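Long-range contacts in GGDEF family protein (Vibrio cholerae, PDB 5GZS), which probably acts as a membrane-bound diguanylate cyclase, whose periplasmic portion, built of solute-binding modules, holds arginine as a likely signal: residues Ile97-Thr102 with Glu118-Leu123; Arg93-Pro98 with Pro112-Val117; Ser218-Gln223 with Leu260-Glu265. All coordinates share one frame; numbering follows the deposited sequence.

Contact 1. Residues Ile97-Thr102 with Glu118-Leu123; sequences IPKGTT and EYEGHL. With ARG (arginine), chain B.
One face of the Y119 ring is laid against the backbone of I97 and P98: I97 C and P98 N sit above it, offset toward the rim, while G121 N lies in plane at its edge. P98 CA stands over this face, 4.0 Å from the centroid of the Y119 ring, in a CH-pi contact 23° off the normal. The proline ring runs alongside and reaches the phenol end, P98 CG lying 3.8 Å from Y119 CZ. A first torsion of 62° puts Y119 CG between its own backbone N and carbonyl carbon, which turns the ring over the neighbouring strand. Its hydroxyl is hydrogen-bonded to D139.

Here the parallel ladder between strands 94-98 and 115-119 runs out. Y119 N donates to I97 O at 3.2 Å, and the last rung, K99 N to Y119 O, is weak. Beyond it side chains take over: K99 passes across E118, whose OE1 lies 3.4 Å from K99 CG, then bends so that its NZ forms a salt bridge with E120 OE2 at 3.1 Å.

A type II turn from P98 to T101 then carries the chain to the ligand, where T102 N donates to O of the bound arginine at 2.7 Å. The contact thus joins the C-terminal ends of the two strands of a beta-alpha-beta unit, with Y119 packed on helix 121-129 and strand 137-140, and P98 against Y103 of helix 103-110.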
loop_
_atom_site.group_PDB
_atom_site.type_symbol
_atom_site.label_atom_id
_atom_site.label_comp_id
_atom_site.label_asym_id
_atom_site.label_seq_id
_atom_site.Cartn_x
_atom_site.Cartn_y
_atom_site.Cartn_z
ATOM N N ILE A 97 -14.627 20.323 9.188
ATOM C CA ILE A 97 -13.345 20.942 8.906
ATOM C C ILE A 97 -13.321 22.367 9.424
ATOM O O ILE A 97 -14.186 23.182 9.062
ATOM C CB ILE A 97 -13.023 20.955 7.388
ATOM C CG1 ILE A 97 -13.011 19.536 6.804
ATOM C CG2 ILE A 97 -11.692 21.656 7.127
ATOM C CD1 ILE A 97 -11.784 18.704 7.170
ATOM N N PRO A 98 -12.324 22.681 10.269
ATOM C CA PRO A 98 -12.147 24.044 10.776
ATOM C C PRO A 98 -11.900 24.980 9.610
ATOM O O PRO A 98 -11.130 24.656 8.703
ATOM C CB PRO A 98 -10.909 23.949 11.672
ATOM C CG PRO A 98 -10.612 22.504 11.802
ATOM C CD PRO A 98 -11.197 21.814 10.622
ATOM N N LYS A 99 -12.560 26.123 9.620
ATOM C CA LYS A 99 -12.492 27.003 8.474
ATOM C C LYS A 99 -11.210 27.834 8.569
ATOM O O LYS A 99 -10.777 28.201 9.665
ATOM C CB LYS A 99 -13.746 27.879 8.406
ATOM C CG LYS A 99 -13.557 29.177 7.663
ATOM C CD LYS A 99 -14.468 30.238 8.210
ATOM C CE LYS A 99 -13.781 30.619 9.475
ATOM N NZ LYS A 99 -14.254 31.652 10.429
ATOM N N GLY A 100 -10.588 28.092 7.423
ATOM C CA GLY A 100 -9.328 28.812 7.370
ATOM C C GLY A 100 -8.097 27.924 7.503
ATOM O O GLY A 100 -6.963 28.380 7.309
ATOM N N THR A 101 -8.306 26.655 7.841
ATOM C CA THR A 101 -7.160 25.794 8.100
ATOM C C THR A 101 -6.643 25.146 6.839
ATOM O O THR A 101 -7.279 25.163 5.791
ATOM C CB THR A 101 -7.462 24.656 9.107
ATOM O OG1 THR A 101 -8.431 23.758 8.549
ATOM C CG2 THR A 101 -7.938 25.213 10.439
ATOM N N THR A 102 -5.472 24.557 6.988
ATOM C CA THR A 102 -4.811 23.826 5.941
ATOM C C THR A 102 -5.508 22.475 5.712
ATOM O O THR A 102 -5.254 21.795 4.713
ATOM C CB THR A 102 -3.327 23.629 6.310
ATOM O OG1 THR A 102 -2.542 23.469 5.127
ATOM C CG2 THR A 102 -3.149 22.432 7.235
ATOM N N GLU A 118 -17.748 22.853 6.780
ATOM C CA GLU A 118 -16.988 23.844 7.528
ATOM C C GLU A 118 -17.700 24.290 8.793
ATOM O O GLU A 118 -18.929 24.351 8.844
ATOM C CB GLU A 118 -16.683 25.057 6.645
ATOM C CG GLU A 118 -16.651 26.379 7.396
ATOM C CD GLU A 118 -16.618 27.576 6.465
ATOM O OE1 GLU A 118 -15.743 27.613 5.574
ATOM O OE2 GLU A 118 -17.466 28.478 6.625
ATOM N N TYR A 119 -16.913 24.606 9.814
ATOM C CA TYR A 119 -17.456 25.097 11.072
ATOM C C TYR A 119 -16.585 26.205 11.663
ATOM O O TYR A 119 -15.491 26.493 11.158
ATOM C CB TYR A 119 -17.628 23.939 12.075
ATOM C CG TYR A 119 -16.352 23.218 12.479
ATOM C CD1 TYR A 119 -15.416 23.832 13.315
ATOM C CD2 TYR A 119 -16.097 21.916 12.061
ATOM C CE1 TYR A 119 -14.261 23.192 13.690
ATOM C CE2 TYR A 119 -14.936 21.262 12.443
ATOM C CZ TYR A 119 -14.021 21.910 13.260
ATOM O OH TYR A 119 -12.854 21.292 13.659
ATOM N N GLU A 120 -17.080 26.831 12.729
ATOM C CA GLU A 120 -16.318 27.846 13.449
ATOM C C GLU A 120 -16.276 27.597 14.951
ATOM O O GLU A 120 -17.279 27.797 15.643
ATOM C CB GLU A 120 -16.894 29.227 13.200
ATOM C CG GLU A 120 -16.627 29.773 11.823
ATOM C CD GLU A 120 -16.812 31.271 11.793
ATOM O OE1 GLU A 120 -16.484 31.928 12.811
ATOM O OE2 GLU A 120 -17.297 31.789 10.764
ATOM N N GLY A 121 -15.109 27.179 15.449
ATOM C CA GLY A 121 -14.879 27.037 16.877
ATOM C C GLY A 121 -15.353 25.705 17.428
ATOM O O GLY A 121 -15.926 24.901 16.685
ATOM N N HIS A 122 -15.132 25.494 18.734
ATOM C CA HIS A 122 -15.302 24.186 19.381
ATOM C C HIS A 122 -16.762 23.818 19.559
ATOM O O HIS A 122 -17.114 22.643 19.458
ATOM C CB HIS A 122 -14.575 24.160 20.733
ATOM C CG HIS A 122 -15.045 23.088 21.677
ATOM N ND1 HIS A 122 -15.842 23.358 22.770
ATOM C CD2 HIS A 122 -14.802 21.757 21.713
ATOM C CE1 HIS A 122 -16.086 22.239 23.429
ATOM N NE2 HIS A 122 -15.470 21.251 22.807
ATOM N N LEU A 123 -17.618 24.812 19.782
ATOM C CA LEU A 123 -19.046 24.567 20.027
ATOM C C LEU A 123 -19.736 24.135 18.751
ATOM O O LEU A 123 -20.573 23.242 18.758
ATOM C CB LEU A 123 -19.711 25.824 20.590
ATOM C CG LEU A 123 -19.235 26.122 22.009
ATOM C CD1 LEU A 123 -19.126 27.629 22.209
ATOM C CD2 LEU A 123 -20.129 25.477 23.084
HETATM N N ARG B . -1.753 24.522 11.416
HETATM C CA ARG B . -2.953 24.442 10.597
HETATM C C ARG B . -3.200 25.757 9.867
HETATM O O ARG B . -3.855 25.801 8.828
HETATM C CB ARG B . -4.154 24.081 11.453
HETATM C CG ARG B . -4.509 25.123 12.496
HETATM C CD ARG B . -5.478 24.503 13.478
HETATM N NE ARG B . -5.952 25.456 14.458
HETATM C CZ ARG B . -5.226 25.895 15.477
HETATM N NH1 ARG B . -3.976 25.474 15.644
HETATM N NH2 ARG B . -5.751 26.770 16.318
HETATM O OXT ARG B . -2.747 26.809 10.302
#

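Contact 2. Residues Arg93-Pro98 with Pro112-Val117; sequences RLVGIP and PYIQQV
With its CG2 anti to the backbone N, I114 reaches across to V95, whose CG2 is placed beside its own backbone N by a chi1 of 176°. The two methyls meet at 3.4 Å, I114 CG2 to V95 CG2, and the same I114 methyl also touches the carbonyl oxygen of R93. Further along, I97 lays its CG1 across the aliphatic part of Q116, 3.5 Å from Q116 CB. The amide of Q116 stays beside I97, its NE2 hydrogen-bonded to G104 O in helix 103-110.

These side chains share one face of a parallel strand pair, 94-98 with 115-119, the two strands of a classical beta-alpha-beta crossover whose connecting helix, 103-110, packs on V95 and Q116 through L107. The axes of the short strand segments 94-98 and 115-117 come within 4.6 Å, with 46° between their directions. Four backbone bonds alternate between them: Q115 N to R93 O, 2.8 Å; V95 N to Q115 O; V117 N to V95 O, 2.9 Å; and I97 N to V117 O. In the last of these the donor stands above the carbonyl plane of V117, 47° out of it.

On the other face L94 and V117 meet through methyls, L94 CD2 lying 3.7 Å from V117 CG2. Before the ladder begins, R93 and Y113 run side by side, with R93 CG 3.7 Å from Y113 OH. Strand 137-140 flanks 94-98 in turn, V138 touching V95, while D135 accepts a hydrogen bond from L94 N.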
loop_
_atom_site.group_PDB
_atom_site.type_symbol
_atom_site.label_atom_id
_atom_site.label_comp_id
_atom_site.label_asym_id
_atom_site.label_seq_id
_atom_site.Cartn_x
_atom_site.Cartn_y
_atom_site.Cartn_z
ATOM N N ARG A 93 -17.829 9.556 5.365
ATOM C CA ARG A 93 -18.338 10.163 4.142
ATOM C C ARG A 93 -18.550 11.659 4.383
ATOM O O ARG A 93 -18.513 12.456 3.450
ATOM C CB ARG A 93 -19.618 9.466 3.698
ATOM C CG ARG A 93 -19.522 7.940 3.742
ATOM C CD ARG A 93 -20.854 7.367 4.178
ATOM N NE ARG A 93 -21.219 7.880 5.499
ATOM C CZ ARG A 93 -22.408 8.399 5.793
ATOM N NH1 ARG A 93 -23.343 8.486 4.849
ATOM N NH2 ARG A 93 -22.652 8.847 7.022
ATOM N N LEU A 94 -18.733 12.023 5.656
ATOM C CA LEU A 94 -18.759 13.414 6.100
ATOM C C LEU A 94 -17.666 13.657 7.105
ATOM O O LEU A 94 -17.461 12.833 7.991
ATOM C CB LEU A 94 -20.089 13.771 6.746
ATOM C CG LEU A 94 -21.263 13.965 5.808
ATOM C CD1 LEU A 94 -22.439 13.140 6.309
ATOM C CD2 LEU A 94 -21.605 15.428 5.734
ATOM N N VAL A 95 -16.975 14.784 6.970
ATOM C CA VAL A 95 -15.972 15.227 7.941
ATOM C C VAL A 95 -16.114 16.723 8.192
ATOM O O VAL A 95 -16.262 17.507 7.252
ATOM C CB VAL A 95 -14.521 14.954 7.483
ATOM C CG1 VAL A 95 -13.540 15.518 8.480
ATOM C CG2 VAL A 95 -14.264 13.489 7.379
ATOM N N GLY A 96 -16.064 17.113 9.462
ATOM C CA GLY A 96 -16.088 18.515 9.837
ATOM C C GLY A 96 -14.693 19.095 9.681
ATOM O O GLY A 96 -13.690 18.435 9.986
ATOM N N ILE A 97 -14.627 20.323 9.188
ATOM C CA ILE A 97 -13.345 20.942 8.906
ATOM C C ILE A 97 -13.321 22.367 9.424
ATOM O O ILE A 97 -14.186 23.182 9.062
ATOM C CB ILE A 97 -13.023 20.955 7.388
ATOM C CG1 ILE A 97 -13.011 19.536 6.804
ATOM C CG2 ILE A 97 -11.692 21.656 7.127
ATOM C CD1 ILE A 97 -11.784 18.704 7.170
ATOM N N PRO A 98 -12.324 22.681 10.269
ATOM C CA PRO A 98 -12.147 24.044 10.776
ATOM C C PRO A 98 -11.900 24.980 9.610
ATOM O O PRO A 98 -11.130 24.656 8.703
ATOM C CB PRO A 98 -10.909 23.949 11.672
ATOM C CG PRO A 98 -10.612 22.504 11.802
ATOM C CD PRO A 98 -11.197 21.814 10.622
ATOM N N PRO A 112 -10.510 12.454 -1.319
ATOM C CA PRO A 112 -11.400 13.417 -1.988
ATOM C C PRO A 112 -12.895 13.086 -1.931
ATOM O O PRO A 112 -13.707 13.985 -2.159
ATOM C CB PRO A 112 -10.904 13.403 -3.446
ATOM C CG PRO A 112 -10.140 12.137 -3.591
ATOM C CD PRO A 112 -9.537 11.853 -2.245
ATOM N N TYR A 113 -13.242 11.837 -1.611
ATOM C CA TYR A 113 -14.637 11.370 -1.685
ATOM C C TYR A 113 -15.447 11.832 -0.492
ATOM O O TYR A 113 -16.608 12.223 -0.627
ATOM C CB TYR A 113 -14.714 9.841 -1.794
ATOM C CG TYR A 113 -16.018 9.235 -1.275
ATOM C CD1 TYR A 113 -17.184 9.277 -2.041
ATOM C CD2 TYR A 113 -16.077 8.594 -0.036
ATOM C CE1 TYR A 113 -18.379 8.721 -1.584
ATOM C CE2 TYR A 113 -17.273 8.028 0.434
ATOM C CZ TYR A 113 -18.414 8.098 -0.349
ATOM O OH TYR A 113 -19.596 7.553 0.098
ATOM N N ILE A 114 -14.842 11.764 0.684
ATOM C CA ILE A 114 -15.452 12.384 1.847
ATOM C C ILE A 114 -15.854 13.810 1.515
ATOM O O ILE A 114 -15.127 14.505 0.807
ATOM C CB ILE A 114 -14.498 12.446 3.057
ATOM C CG1 ILE A 114 -13.558 11.228 3.122
ATOM C CG2 ILE A 114 -15.305 12.588 4.320
ATOM C CD1 ILE A 114 -12.804 11.108 4.441
ATOM N N GLN A 115 -16.982 14.290 2.011
ATOM C CA GLN A 115 -17.152 15.702 1.813
ATOM C C GLN A 115 -17.074 16.418 3.134
ATOM O O GLN A 115 -17.577 15.961 4.162
ATOM C CB GLN A 115 -18.451 16.061 1.093
ATOM C CG GLN A 115 -18.373 15.530 -0.358
ATOM C CD GLN A 115 -19.621 15.737 -1.211
ATOM O OE1 GLN A 115 -20.734 15.857 -0.696
ATOM N NE2 GLN A 115 -19.419 15.881 -2.522
ATOM N N GLN A 116 -16.466 17.589 3.044
ATOM C CA GLN A 116 -16.146 18.434 4.169
ATOM C C GLN A 116 -17.306 19.356 4.480
ATOM O O GLN A 116 -18.019 19.765 3.574
ATOM C CB GLN A 116 -14.892 19.237 3.841
ATOM C CG GLN A 116 -13.718 18.325 3.553
ATOM C CD GLN A 116 -12.501 19.069 3.074
ATOM O OE1 GLN A 116 -12.385 20.284 3.258
ATOM N NE2 GLN A 116 -11.579 18.344 2.446
ATOM N N VAL A 117 -17.514 19.660 5.759
ATOM C CA VAL A 117 -18.511 20.644 6.180
ATOM C C VAL A 117 -17.860 21.591 7.183
ATOM O O VAL A 117 -17.419 21.174 8.264
ATOM C CB VAL A 117 -19.742 19.999 6.819
ATOM C CG1 VAL A 117 -20.827 21.056 7.046
ATOM C CG2 VAL A 117 -20.248 18.857 5.966
#

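Contact 3. Residues Ser218-Gln223 with Leu260-Glu265; sequences SGLNVQ and LLLKCE
L220 and L262 meet through single methyl groups, L220 CD1 lying 3.6 Å from L262 CD2, and the two side chains cross at about a right angle. The conformations behind this touch differ. In L220, CB already faces the other segment; the first torsion, 75°, less common for a leucine, sets CG between the backbone N and the carbonyl carbon and lets CD1 make the touch. L262 instead carries CG beside its backbone N, chi1 -45°, and extends one methyl across. V222 stands farther off, its CG1 4.4 Å from the same L262 CD2, so the apolar part of the contact converges on one methyl.

The second pairing is longer and polar. K263 keeps its CG 3.7 Å from the carbonyl oxygen of V222, then bends at chi3 (64°), bringing the ammonium group to the amide of Q223. That glutamine folds back at chi2, and the resulting bond from K263 NZ to Q223 OE1 is weak, at 3.5 Å.

Local turns shape the loop that presents these groups. After helix 189-218 the chain leaves helical geometry at G219; S218 OG accepts from L220 N at 3.2 Å in an ST turn, and N221 OD1 accepts from Q223 N at 2.9 Å in an Asx turn. The facing segment emerges from helix 248-259 through a Schellman motif at L261 and enters strand 264-266, where C264 is disulfide-bonded to C257. Helix 421-435 packs against L220, and strand 226-230 against L262.

Chemically this is a small surface contact joining the loop after the long helix to the entrance of an edge strand. Weak and between exposed residues, the lysine-amide bond probably adds little; the packing of L220 and L262 is the more substantial link.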
loop_
_atom_site.group_PDB
_atom_site.type_symbol
_atom_site.label_atom_id
_atom_site.label_comp_id
_atom_site.label_asym_id
_atom_site.label_seq_id
_atom_site.Cartn_x
_atom_site.Cartn_y
_atom_site.Cartn_z
ATOM N N SER A 218 -16.471 0.493 32.611
ATOM C CA SER A 218 -16.784 -0.849 32.136
ATOM C C SER A 218 -17.142 -1.702 33.334
ATOM O O SER A 218 -17.862 -2.692 33.231
ATOM C CB SER A 218 -15.606 -1.468 31.383
ATOM O OG SER A 218 -14.663 -2.018 32.288
ATOM N N GLY A 219 -16.610 -1.321 34.485
ATOM C CA GLY A 219 -16.983 -2.015 35.698
ATOM C C GLY A 219 -16.310 -3.354 35.809
ATOM O O GLY A 219 -16.804 -4.239 36.487
ATOM N N LEU A 220 -15.194 -3.517 35.117
ATOM C CA LEU A 220 -14.468 -4.762 35.231
ATOM C C LEU A 220 -13.579 -4.660 36.469
ATOM O O LEU A 220 -13.200 -3.577 36.886
ATOM C CB LEU A 220 -13.658 -5.066 33.953
ATOM C CG LEU A 220 -12.375 -4.282 33.689
ATOM C CD1 LEU A 220 -11.210 -4.904 34.431
ATOM C CD2 LEU A 220 -12.090 -4.216 32.197
ATOM N N ASN A 221 -13.244 -5.808 37.039
ATOM C CA ASN A 221 -12.465 -5.880 38.254
ATOM C C ASN A 221 -10.969 -5.743 37.997
ATOM O O ASN A 221 -10.293 -6.742 37.797
ATOM C CB ASN A 221 -12.780 -7.202 38.961
ATOM C CG ASN A 221 -12.012 -7.384 40.247
ATOM O OD1 ASN A 221 -11.242 -6.526 40.662
ATOM N ND2 ASN A 221 -12.237 -8.508 40.896
ATOM N N VAL A 222 -10.450 -4.517 38.047
ATOM C CA VAL A 222 -9.021 -4.285 37.834
ATOM C C VAL A 222 -8.087 -4.947 38.879
ATOM O O VAL A 222 -6.856 -4.856 38.740
ATOM C CB VAL A 222 -8.683 -2.766 37.818
ATOM C CG1 VAL A 222 -9.765 -1.950 37.074
ATOM C CG2 VAL A 222 -8.504 -2.248 39.238
ATOM N N GLN A 223 -8.640 -5.584 39.921
ATOM C CA GLN A 223 -7.793 -6.328 40.850
ATOM C C GLN A 223 -7.556 -7.731 40.305
ATOM O O GLN A 223 -6.734 -8.484 40.831
ATOM C CB GLN A 223 -8.398 -6.420 42.252
ATOM C CG GLN A 223 -8.471 -5.113 43.010
ATOM C CD GLN A 223 -7.223 -4.257 42.848
ATOM O OE1 GLN A 223 -6.110 -4.681 43.151
ATOM N NE2 GLN A 223 -7.410 -3.043 42.355
ATOM N N LEU A 260 -3.923 0.497 30.194
ATOM C CA LEU A 260 -5.270 0.397 30.740
ATOM C C LEU A 260 -5.278 0.225 32.251
ATOM O O LEU A 260 -6.341 0.107 32.865
ATOM C CB LEU A 260 -6.024 -0.766 30.099
ATOM C CG LEU A 260 -6.150 -0.803 28.580
ATOM C CD1 LEU A 260 -6.233 -2.266 28.138
ATOM C CD2 LEU A 260 -7.389 -0.039 28.142
ATOM N N LEU A 261 -4.087 0.211 32.834
ATOM C CA LEU A 261 -3.891 0.006 34.263
ATOM C C LEU A 261 -4.519 -1.280 34.735
ATOM O O LEU A 261 -4.992 -1.366 35.871
ATOM C CB LEU A 261 -4.438 1.170 35.076
ATOM C CG LEU A 261 -3.657 2.479 35.002
ATOM C CD1 LEU A 261 -4.106 3.326 36.163
ATOM C CD2 LEU A 261 -2.158 2.234 35.048
ATOM N N LEU A 262 -4.505 -2.285 33.862
ATOM C CA LEU A 262 -4.792 -3.647 34.270
ATOM C C LEU A 262 -3.496 -4.392 34.538
ATOM O O LEU A 262 -2.463 -4.104 33.939
ATOM C CB LEU A 262 -5.573 -4.387 33.197
ATOM C CG LEU A 262 -6.737 -3.681 32.528
ATOM C CD1 LEU A 262 -7.032 -4.445 31.298
ATOM C CD2 LEU A 262 -7.957 -3.644 33.452
ATOM N N LYS A 263 -3.559 -5.388 35.401
ATOM C CA LYS A 263 -2.386 -6.190 35.695
ATOM C C LYS A 263 -2.434 -7.476 34.881
ATOM O O LYS A 263 -3.390 -8.236 34.962
ATOM C CB LYS A 263 -2.306 -6.488 37.203
ATOM C CG LYS A 263 -3.653 -6.565 37.895
ATOM C CD LYS A 263 -3.535 -6.492 39.429
ATOM C CE LYS A 263 -2.967 -5.161 39.870
ATOM N NZ LYS A 263 -3.136 -4.947 41.337
ATOM N N CYS A 264 -1.396 -7.716 34.093
ATOM C CA CYS A 264 -1.328 -8.923 33.287
ATOM C C CYS A 264 -0.113 -9.710 33.647
ATOM O O CYS A 264 0.963 -9.161 33.862
ATOM C CB CYS A 264 -1.262 -8.625 31.791
ATOM S SG CYS A 264 -2.482 -7.548 31.174
ATOM N N GLU A 265 -0.257 -11.007 33.621
ATOM C CA GLU A 265 0.804 -11.886 33.973
ATOM C C GLU A 265 0.981 -12.866 32.844
ATOM O O GLU A 265 0.061 -13.529 32.485
ATOM C CB GLU A 265 0.373 -12.620 35.224
ATOM C CG GLU A 265 1.298 -13.671 35.742
ATOM C CD GLU A 265 0.946 -14.099 37.133
ATOM O OE1 GLU A 265 1.242 -13.392 38.086
ATOM O OE2 GLU A 265 0.361 -15.148 37.277
#

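Followed from the N terminus, the chain reaches the first of these contacts at strand 94-98, passes through helix 103-110 and returns as strand 115-119. Contact 2 joins the beginnings of these strands and contact 1 their ends. Both start from the same part of the chain, sharing I97 and P98, and close one after the other on 112-117 and 118-123, their loops staggered round the same helix; they touch where Y119 packs on G96. Together they close one beta-alpha-beta unit in the arginine-binding module. Contact 3 follows in series, neither nested nor crossing, its centre about 38 Å from those of the others. It closes a later excursion, from helix 189-218 through strand 226-230 and helix 248-259 to strand 264-266.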